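GTPase activator-like protein (Chaetomium thermophilum, PDB 5HIU) probably acts as a GTPase activator as the fungal form of TSC2, of which this is the helical N-terminal part (DUF3384 family). Local coordinates at residues A[427-438]-A[451-459]. Sequence-based numbering, arbitrary orientation.
Sequences LKHLILRVENLI and CMKFLIRVQ
The last two helices of this all-helical N-terminal part form a hairpin, in which I431, V434 and I438 of helix 423-441 meet F454, L455 and V458 of helix 448-459. The two segments run roughly antiparallel, at 146°, and their axes approach to 10.1 Å. The interface is apolar. At one end I438 CD1 lies 3.2 Å from L455 CD1. The bent chain of M452 brings its CE to 3.6 Å from I438 CD1, crossing the isoleucine at an angle. I438 CG1 rests on C451 CB, at 3.7 Å. In the middle V434 and L455 pass alongside each other in opposite directions, with V434 CG1 3.7 Å from L455 CD1. With chi1 at 163°, the F454 ring extends away from its own backbone N, toward helix 423-441. Its CE2 meets I431 CD1 at 3.3 Å. Its CZ meets L430 CD2 at 3.8 Å. Both methyl groups approach the ring obliquely. I431 CD1 also meets V458 CG1 tip to tip, at 3.3 Å. L427 CD2 closes this end, packing on the same V458 methyl. Helix 383-391 packs beside the pair: F386 stacks on F454, and R457 forms a salt bridge with E383. R433 NE is hydrogen-bonded to F366 O, at the end of helix 352-366. Such an antiparallel helix pair, laid against the preceding helices, is typical of an alpha-solenoid, here at the C-terminal end of this fragment.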
loop_
_atom_site.group_PDB
_atom_site.type_symbol
_atom_site.label_atom_id
_atom_site.label_comp_id
_atom_site.label_asym_id
_atom_site.label_seq_id
_atom_site.Cartn_x
_atom_site.Cartn_y
_atom_site.Cartn_z
ATOM N N LEU A 427 -2.596 10.231 -32.025
ATOM C CA LEU A 427 -2.452 9.877 -33.435
ATOM C C LEU A 427 -1.441 10.769 -34.130
ATOM O O LEU A 427 -0.538 10.274 -34.790
ATOM C CB LEU A 427 -3.786 9.958 -34.163
ATOM C CG LEU A 427 -4.556 8.642 -34.189
ATOM C CD1 LEU A 427 -6.028 8.893 -34.466
ATOM C CD2 LEU A 427 -3.971 7.722 -35.244
ATOM N N LYS A 428 -1.580 12.080 -33.974
ATOM C CA LYS A 428 -0.585 13.010 -34.509
ATOM C C LYS A 428 0.819 12.662 -34.005
ATOM O O LYS A 428 1.799 12.869 -34.725
ATOM C CB LYS A 428 -0.927 14.458 -34.156
ATOM N N HIS A 429 0.914 12.131 -32.783
ATOM C CA HIS A 429 2.196 11.684 -32.235
ATOM C C HIS A 429 2.728 10.431 -32.922
ATOM O O HIS A 429 3.917 10.356 -33.240
ATOM C CB HIS A 429 2.098 11.449 -30.723
ATOM C CG HIS A 429 2.325 12.685 -29.915
ATOM N ND1 HIS A 429 1.588 13.835 -30.098
ATOM C CD2 HIS A 429 3.211 12.956 -28.929
ATOM C CE1 HIS A 429 2.013 14.763 -29.260
ATOM N NE2 HIS A 429 2.996 14.256 -28.540
ATOM N N LEU A 430 1.844 9.457 -33.134
ATOM C CA LEU A 430 2.199 8.176 -33.747
ATOM C C LEU A 430 2.473 8.304 -35.263
ATOM O O LEU A 430 3.515 7.877 -35.778
ATOM C CB LEU A 430 1.072 7.174 -33.508
ATOM C CG LEU A 430 1.319 5.727 -33.926
ATOM C CD1 LEU A 430 2.564 5.152 -33.263
ATOM C CD2 LEU A 430 0.085 4.898 -33.587
ATOM N N ILE A 431 1.529 8.895 -35.974
ATOM C CA ILE A 431 1.753 9.190 -37.366
ATOM C C ILE A 431 3.145 9.792 -37.508
ATOM O O ILE A 431 3.959 9.280 -38.270
ATOM C CB ILE A 431 0.665 10.132 -37.948
ATOM C CG1 ILE A 431 -0.721 9.443 -37.965
ATOM C CG2 ILE A 431 1.053 10.609 -39.343
ATOM C CD1 ILE A 431 -0.682 7.938 -38.162
ATOM N N LEU A 432 3.441 10.839 -36.744
ATOM C CA LEU A 432 4.729 11.509 -36.894
ATOM C C LEU A 432 5.882 10.528 -36.699
ATOM O O LEU A 432 6.832 10.515 -37.486
ATOM C CB LEU A 432 4.872 12.703 -35.936
ATOM C CG LEU A 432 6.097 13.599 -36.199
ATOM C CD1 LEU A 432 6.022 14.289 -37.552
ATOM C CD2 LEU A 432 6.278 14.636 -35.107
ATOM N N ARG A 433 5.782 9.701 -35.664
ATOM C CA ARG A 433 6.831 8.728 -35.353
ATOM C C ARG A 433 6.978 7.641 -36.426
ATOM O O ARG A 433 8.087 7.345 -36.847
ATOM C CB ARG A 433 6.563 8.072 -34.003
ATOM C CG ARG A 433 7.623 7.080 -33.558
ATOM C CD ARG A 433 9.020 7.686 -33.523
ATOM N NE ARG A 433 9.997 6.720 -33.020
ATOM C CZ ARG A 433 11.319 6.872 -33.067
ATOM N NH1 ARG A 433 11.859 7.966 -33.590
ATOM N NH2 ARG A 433 12.110 5.921 -32.582
ATOM N N VAL A 434 5.860 7.048 -36.845
ATOM C CA VAL A 434 5.867 6.007 -37.862
ATOM C C VAL A 434 6.374 6.581 -39.173
ATOM O O VAL A 434 7.089 5.932 -39.940
ATOM C CB VAL A 434 4.458 5.441 -38.088
ATOM C CG1 VAL A 434 4.412 4.577 -39.348
ATOM C CG2 VAL A 434 4.013 4.639 -36.876
ATOM N N GLU A 435 5.966 7.812 -39.414
ATOM C CA GLU A 435 6.439 8.592 -40.532
ATOM C C GLU A 435 7.950 8.764 -40.483
ATOM O O GLU A 435 8.631 8.576 -41.484
ATOM C CB GLU A 435 5.742 9.936 -40.473
ATOM C CG GLU A 435 6.048 10.899 -41.581
ATOM C CD GLU A 435 5.096 12.074 -41.545
ATOM O OE1 GLU A 435 3.874 11.849 -41.683
ATOM O OE2 GLU A 435 5.568 13.213 -41.363
ATOM N N ASN A 436 8.469 9.111 -39.315
ATOM C CA ASN A 436 9.911 9.275 -39.130
ATOM C C ASN A 436 10.692 7.991 -39.290
ATOM O O ASN A 436 11.818 8.016 -39.781
ATOM C CB ASN A 436 10.236 9.846 -37.743
ATOM C CG ASN A 436 10.066 11.347 -37.662
ATOM O OD1 ASN A 436 9.455 11.855 -36.724
ATOM N ND2 ASN A 436 10.624 12.068 -38.628
ATOM N N LEU A 437 10.116 6.880 -38.836
ATOM C CA LEU A 437 10.801 5.597 -38.892
ATOM C C LEU A 437 11.021 5.190 -40.336
ATOM O O LEU A 437 12.102 4.738 -40.699
ATOM C CB LEU A 437 10.007 4.528 -38.168
ATOM C CG LEU A 437 10.105 4.609 -36.643
ATOM C CD1 LEU A 437 8.962 3.823 -36.040
ATOM C CD2 LEU A 437 11.422 4.078 -36.098
ATOM N N ILE A 438 10.000 5.384 -41.159
ATOM C CA ILE A 438 10.107 5.114 -42.570
ATOM C C ILE A 438 11.201 5.978 -43.162
ATOM O O ILE A 438 12.084 5.489 -43.858
ATOM C CB ILE A 438 8.797 5.436 -43.310
ATOM C CG1 ILE A 438 7.689 4.490 -42.844
ATOM C CG2 ILE A 438 8.988 5.328 -44.827
ATOM C CD1 ILE A 438 6.302 4.974 -43.192
ATOM N N CYS A 451 4.182 -0.357 -41.899
ATOM C CA CYS A 451 4.173 1.067 -41.579
ATOM C C CYS A 451 3.315 1.811 -42.583
ATOM O O CYS A 451 2.405 2.566 -42.232
ATOM C CB CYS A 451 5.583 1.654 -41.594
ATOM S SG CYS A 451 6.527 1.409 -40.082
ATOM N N MET A 452 3.600 1.566 -43.849
ATOM C CA MET A 452 2.959 2.301 -44.924
ATOM C C MET A 452 1.463 2.050 -45.023
ATOM O O MET A 452 0.691 2.993 -45.191
ATOM C CB MET A 452 3.653 1.972 -46.233
ATOM C CG MET A 452 4.877 2.839 -46.467
ATOM S SD MET A 452 4.448 4.316 -47.421
ATOM C CE MET A 452 5.479 5.554 -46.656
ATOM N N LYS A 453 1.051 0.791 -44.917
ATOM C CA LYS A 453 -0.370 0.460 -44.957
ATOM C C LYS A 453 -1.121 1.177 -43.837
ATOM O O LYS A 453 -2.210 1.724 -44.060
ATOM C CB LYS A 453 -0.572 -1.047 -44.861
ATOM C CG LYS A 453 -0.152 -1.777 -46.124
ATOM C CD LYS A 453 -0.211 -3.282 -45.942
ATOM C CE LYS A 453 0.407 -4.011 -47.127
ATOM N NZ LYS A 453 0.393 -5.488 -46.931
ATOM N N PHE A 454 -0.518 1.193 -42.647
ATOM C CA PHE A 454 -1.097 1.883 -41.499
ATOM C C PHE A 454 -1.345 3.377 -41.767
ATOM O O PHE A 454 -2.433 3.879 -41.487
ATOM C CB PHE A 454 -0.236 1.696 -40.236
ATOM C CG PHE A 454 -0.540 2.695 -39.155
ATOM C CD1 PHE A 454 -1.651 2.544 -38.343
ATOM C CD2 PHE A 454 0.260 3.811 -38.980
ATOM C CE1 PHE A 454 -1.945 3.477 -37.365
ATOM C CE2 PHE A 454 -0.029 4.745 -38.004
ATOM C CZ PHE A 454 -1.133 4.580 -37.198
ATOM N N LEU A 455 -0.350 4.086 -42.297
ATOM C CA LEU A 455 -0.511 5.518 -42.588
ATOM C C LEU A 455 -1.620 5.789 -43.613
ATOM O O LEU A 455 -2.295 6.820 -43.547
ATOM C CB LEU A 455 0.797 6.124 -43.093
ATOM C CG LEU A 455 1.917 6.329 -42.068
ATOM C CD1 LEU A 455 3.240 5.835 -42.626
ATOM C CD2 LEU A 455 2.039 7.783 -41.630
ATOM N N ILE A 456 -1.807 4.873 -44.561
ATOM C CA ILE A 456 -2.880 5.013 -45.534
ATOM C C ILE A 456 -4.237 4.907 -44.843
ATOM O O ILE A 456 -5.153 5.653 -45.181
ATOM C CB ILE A 456 -2.765 3.980 -46.681
ATOM C CG1 ILE A 456 -1.550 4.299 -47.567
ATOM C CG2 ILE A 456 -4.030 3.967 -47.525
ATOM C CD1 ILE A 456 -1.106 3.154 -48.456
ATOM N N ARG A 457 -4.368 3.991 -43.880
ATOM C CA ARG A 457 -5.610 3.871 -43.092
ATOM C C ARG A 457 -5.937 5.175 -42.359
ATOM O O ARG A 457 -7.088 5.604 -42.309
ATOM C CB ARG A 457 -5.513 2.760 -42.042
ATOM C CG ARG A 457 -5.327 1.346 -42.572
ATOM C CD ARG A 457 -4.851 0.416 -41.458
ATOM N NE ARG A 457 -4.224 -0.809 -41.964
ATOM C CZ ARG A 457 -3.505 -1.668 -41.233
ATOM N NH1 ARG A 457 -3.293 -1.467 -39.930
ATOM N NH2 ARG A 457 -2.988 -2.746 -41.815
ATOM N N VAL A 458 -4.906 5.793 -41.795
ATOM C CA VAL A 458 -5.077 6.866 -40.823
ATOM C C VAL A 458 -5.172 8.253 -41.452
ATOM O O VAL A 458 -5.909 9.097 -40.954
ATOM C CB VAL A 458 -3.952 6.811 -39.762
ATOM C CG1 VAL A 458 -3.940 8.062 -38.898
ATOM C CG2 VAL A 458 -4.114 5.564 -38.903
ATOM N N GLN A 459 -4.423 8.510 -42.518
ATOM C CA GLN A 459 -4.668 9.726 -43.298
ATOM C C GLN A 459 -6.167 9.825 -43.556
ATOM O O GLN A 459 -6.820 10.806 -43.185
ATOM C CB GLN A 459 -3.962 9.687 -44.657
ATOM C CG GLN A 459 -2.474 9.966 -44.643
ATOM C CD GLN A 459 -1.924 10.186 -46.048
ATOM O OE1 GLN A 459 -2.575 9.875 -47.055
ATOM N NE2 GLN A 459 -0.723 10.733 -46.120
#